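Local coordinates for protein beta-fructofuranosidase (Arthrobacter, PDB 3WPU) that belongs to the levansucrase/invertase family of the beta-fructosidase clan, whose members are built on a five-bladed beta-propeller, at residues S50-A53 / S54-M57; D294-A298 / S299-Y303. One frame throughout, in Å; residues are numbered along the deposited sequence.

Along the chain, helix 30-38 is followed by the long loop that contains contact 1, where residues 50-57 make a tight bend well before strand 72-81. This bend meets strand 391-394 and the region near V469 and Y471, so it ties an N-terminal loop to late parts of the chain. Contact 2 follows much further on: residues 294-303 end helix 293-297 and lead the chain into strand 305-313. The two bends are in series, neither nested nor crossed, with nearest atoms about 19 Å apart. Helix 30-38 and the chain just after it lie near both: R30 meets contact 2, while the S40 hydroxyl is hydrogen-bonded to that of S50 in contact 1.

Contact 1 (S50-A53 / S54-M57); sequences SMPA and SVTM
T56 turns its OG1 beside its own backbone N (chi1 -61°), which carries the hydroxyl back to the carbonyl of P52, four residues earlier. V55 chi1 of -66° puts CG1 beside the backbone N and leaves CG2 between N and the carbonyl carbon, over the face of the P52 ring, 3.9 Å from P52 CD. T56 OG1 donates to P52 O at 2.8 Å, and V55 N donates to the same P52 O at 3.2 Å. These two donors approach from opposite faces of the carbonyl plane, so the oxygen is gripped from above and below. A third bond, from T56 N to A53 O (3.2 Å), is fairly straight at nitrogen, 162°, but enters far above the plane of the A53 carbonyl. The backbone thus forms two overlapping type I beta turns, 52-55 and 53-56, equivalent to a single turn of 3-10 helix. The T56 hydroxyl adds a side-chain bond to this backbone frame. It also accepts a hydrogen bond from N49 ND2, which helps fix the hydroxyl, while M51 CB packs 3.6 Å from T56 OG1. A53 O has a further partner in Y471 OH. The buried M51 and V55 both touch L391 of strand 391-394, and backbone bonds join V55 and M57 to G394 and S54 to V469.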
loop_
_atom_site.group_PDB
_atom_site.type_symbol
_atom_site.label_atom_id
_atom_site.label_comp_id
_atom_site.label_asym_id
_atom_site.label_seq_id
_atom_site.Cartn_x
_atom_site.Cartn_y
_atom_site.Cartn_z
ATOM N N SER A 50 -18.006 9.725 13.541
ATOM C CA SER A 50 -17.645 10.035 14.926
ATOM C C SER A 50 -16.173 10.399 15.100
ATOM O O SER A 50 -15.779 10.769 16.207
ATOM C CB SER A 50 -17.977 8.870 15.862
ATOM O OG SER A 50 -17.103 7.754 15.711
ATOM N N MET A 51 -15.381 10.259 14.044
ATOM C CA MET A 51 -13.919 10.479 14.128
ATOM C C MET A 51 -13.594 11.916 13.756
ATOM O O MET A 51 -14.379 12.587 13.073
ATOM C CB MET A 51 -13.168 9.495 13.212
ATOM C CG MET A 51 -13.422 8.020 13.520
ATOM S SD MET A 51 -13.193 7.558 15.245
ATOM C CE MET A 51 -11.397 7.619 15.420
ATOM N N PRO A 52 -12.427 12.410 14.186
ATOM C CA PRO A 52 -12.107 13.798 13.873
ATOM C C PRO A 52 -11.911 14.004 12.374
ATOM O O PRO A 52 -11.368 13.137 11.677
ATOM C CB PRO A 52 -10.786 14.033 14.624
ATOM C CG PRO A 52 -10.810 13.036 15.731
ATOM C CD PRO A 52 -11.450 11.826 15.109
ATOM N N ALA A 53 -12.363 15.149 11.875
ATOM C CA ALA A 53 -12.325 15.423 10.438
ATOM C C ALA A 53 -10.895 15.418 9.910
ATOM O O ALA A 53 -10.641 14.973 8.785
ATOM C CB ALA A 53 -13.001 16.753 10.127
ATOM N N SER A 54 -9.963 15.835 10.747
ATOM C CA SER A 54 -8.565 15.944 10.307
ATOM C C SER A 54 -7.890 14.598 10.015
ATOM O O SER A 54 -6.836 14.568 9.383
ATOM C CB SER A 54 -7.721 16.732 11.307
ATOM O OG SER A 54 -7.650 16.043 12.548
ATOM N N VAL A 55 -8.449 13.504 10.517
ATOM C CA VAL A 55 -7.904 12.188 10.260
ATOM C C VAL A 55 -8.928 11.268 9.586
ATOM O O VAL A 55 -8.796 10.036 9.611
ATOM C CB VAL A 55 -7.351 11.546 11.562
ATOM C CG1 VAL A 55 -6.142 12.321 12.072
ATOM C CG2 VAL A 55 -8.424 11.374 12.623
ATOM N N THR A 56 -9.937 11.891 8.988
ATOM C CA THR A 56 -10.953 11.194 8.211
ATOM C C THR A 56 -10.866 11.556 6.721
ATOM O O THR A 56 -10.822 12.735 6.346
ATOM C CB THR A 56 -12.365 11.518 8.734
ATOM O OG1 THR A 56 -12.491 11.088 10.094
ATOM C CG2 THR A 56 -13.439 10.849 7.893
ATOM N N MET A 57 -10.849 10.540 5.866
ATOM C CA MET A 57 -10.863 10.745 4.417
ATOM C C MET A 57 -12.125 11.468 3.977
ATOM O O MET A 57 -13.195 11.108 4.434
ATOM C CB MET A 57 -10.808 9.394 3.703
ATOM C CG MET A 57 -10.562 9.476 2.212
ATOM S SD MET A 57 -10.486 7.823 1.477
ATOM C CE MET A 57 -10.487 8.265 -0.277
#

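Contact 2 (D294-A298 / S299-Y303); sequences DDVNA and SGATY
S299 closes back on V296 through two bonds to one carbonyl: S299 OG donates to V296 O at 2.6 Å, and S299 N donates to V296 O at 3.0 Å. The hydroxyl lies in the carbonyl plane on a lone pair, whereas the amide comes from above that plane, 64° out of it. With chi1 at 71°, S299 OG sits between its own backbone N and carbonyl carbon, near enough to the chain ahead to accept a hydrogen bond from A301 N at 3.0 Å while still reaching V296 O. Beside this polar knot, V296 CG1 meets A301 CB at 4.0 Å. The methyl CG2 of T302 approaches the amide of N297 at its oxygen, N297 OD1 to T302 CG2 being 3.2 Å, and the two side chains cross at about a right angle.

An ordered water makes the next link: it donates to N297 O (2.7 Å) and to T302 OG1 and accepts a hydrogen bond from G300 N, so the N297 carbonyl is bridged to the backbone of G300 and the side chain of T302. G300 takes a positive phi of 105°, which swings the chain out of its helical path; the segment 301-303 then forms a short 3-10 turn, with Y303 N bonded to G300 O.

Further out, N297 OD1 is held by C276 N, which fixes the amide oxygen facing the T302 methyl. C276 is disulfide-bonded to C332, and C332 packs against both V296 and A301, as does R30 of helix 30-38. The arrangement is an ST turn, S299 to A301, that follows helix 293-297 and leads toward strand 305-313; its middle residue is G300, a glycine of positive phi being common where a chain leaves a helix.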
loop_
_atom_site.group_PDB
_atom_site.type_symbol
_atom_site.label_atom_id
_atom_site.label_comp_id
_atom_site.label_asym_id
_atom_site.label_seq_id
_atom_site.Cartn_x
_atom_site.Cartn_y
_atom_site.Cartn_z
ATOM N N ASP A 294 -2.987 -11.217 31.950
ATOM C CA ASP A 294 -3.871 -12.388 32.009
ATOM C C ASP A 294 -5.234 -12.142 31.355
ATOM O O ASP A 294 -5.718 -12.990 30.597
ATOM C CB ASP A 294 -4.066 -12.878 33.459
ATOM C CG ASP A 294 -2.807 -13.485 34.059
ATOM O OD1 ASP A 294 -1.838 -13.787 33.335
ATOM O OD2 ASP A 294 -2.807 -13.691 35.296
ATOM N N ASP A 295 -5.865 -10.999 31.626
ATOM C CA ASP A 295 -7.181 -10.729 31.022
ATOM C C ASP A 295 -7.097 -10.618 29.492
ATOM O O ASP A 295 -7.978 -11.089 28.771
ATOM C CB ASP A 295 -7.805 -9.445 31.575
ATOM C CG ASP A 295 -8.318 -9.596 33.007
ATOM O OD1 ASP A 295 -8.383 -10.740 33.529
ATOM O OD2 ASP A 295 -8.678 -8.553 33.593
ATOM N N VAL A 296 -6.058 -9.962 28.990
ATOM C CA VAL A 296 -5.907 -9.850 27.546
ATOM C C VAL A 296 -5.642 -11.232 26.913
ATOM O O VAL A 296 -6.249 -11.590 25.899
ATOM C CB VAL A 296 -4.806 -8.834 27.174
ATOM C CG1 VAL A 296 -4.515 -8.857 25.673
ATOM C CG2 VAL A 296 -5.248 -7.436 27.612
ATOM N N ASN A 297 -4.745 -12.004 27.511
ATOM C CA ASN A 297 -4.459 -13.369 27.021
ATOM C C ASN A 297 -5.654 -14.325 27.025
ATOM O O ASN A 297 -5.699 -15.272 26.211
ATOM C CB ASN A 297 -3.294 -13.980 27.783
ATOM C CG ASN A 297 -1.959 -13.461 27.301
ATOM O OD1 ASN A 297 -1.812 -13.059 26.145
ATOM N ND2 ASN A 297 -0.983 -13.464 28.176
ATOM N N ALA A 298 -6.615 -14.061 27.910
ATOM C CA ALA A 298 -7.871 -14.835 27.984
ATOM C C ALA A 298 -8.958 -14.346 27.041
ATOM O O ALA A 298 -9.994 -15.001 26.918
ATOM C CB ALA A 298 -8.410 -14.830 29.420
ATOM N N SER A 299 -8.746 -13.220 26.351
ATOM C CA SER A 299 -9.823 -12.533 25.629
ATOM C C SER A 299 -10.068 -12.979 24.186
ATOM O O SER A 299 -11.132 -12.705 23.624
ATOM C CB SER A 299 -9.533 -11.036 25.591
ATOM O OG SER A 299 -8.440 -10.771 24.726
ATOM N N GLY A 300 -9.095 -13.642 23.580
ATOM C CA GLY A 300 -9.131 -13.894 22.138
ATOM C C GLY A 300 -8.164 -12.985 21.373
ATOM O O GLY A 300 -7.860 -13.232 20.212
ATOM N N ALA A 301 -7.707 -11.920 22.036
ATOM C CA ALA A 301 -6.815 -10.927 21.391
ATOM C C ALA A 301 -5.510 -11.535 20.892
ATOM O O ALA A 301 -4.862 -10.988 19.986
ATOM C CB ALA A 301 -6.521 -9.803 22.353
ATOM N N THR A 302 -5.131 -12.680 21.451
ATOM C CA THR A 302 -3.880 -13.332 21.056
ATOM C C THR A 302 -3.927 -13.899 19.648
ATOM O O THR A 302 -2.898 -14.247 19.113
ATOM C CB THR A 302 -3.494 -14.477 22.007
ATOM O OG1 THR A 302 -4.536 -15.474 22.012
ATOM C CG2 THR A 302 -3.236 -13.934 23.393
ATOM N N TYR A 303 -5.123 -14.003 19.060
ATOM C CA TYR A 303 -5.265 -14.366 17.658
ATOM C C TYR A 303 -5.009 -13.205 16.657
ATOM O O TYR A 303 -5.022 -13.409 15.446
ATOM C CB TYR A 303 -6.661 -14.949 17.439
ATOM C CG TYR A 303 -6.906 -16.190 18.286
ATOM C CD1 TYR A 303 -6.058 -17.283 18.201
ATOM C CD2 TYR A 303 -8.000 -16.274 19.155
ATOM C CE1 TYR A 303 -6.264 -18.427 18.957
ATOM C CE2 TYR A 303 -8.221 -17.419 19.919
ATOM C CZ TYR A 303 -7.345 -18.493 19.820
ATOM O OH TYR A 303 -7.536 -19.653 20.576
HETATM O O HOH W 1 -6.535 -14.769 23.643
#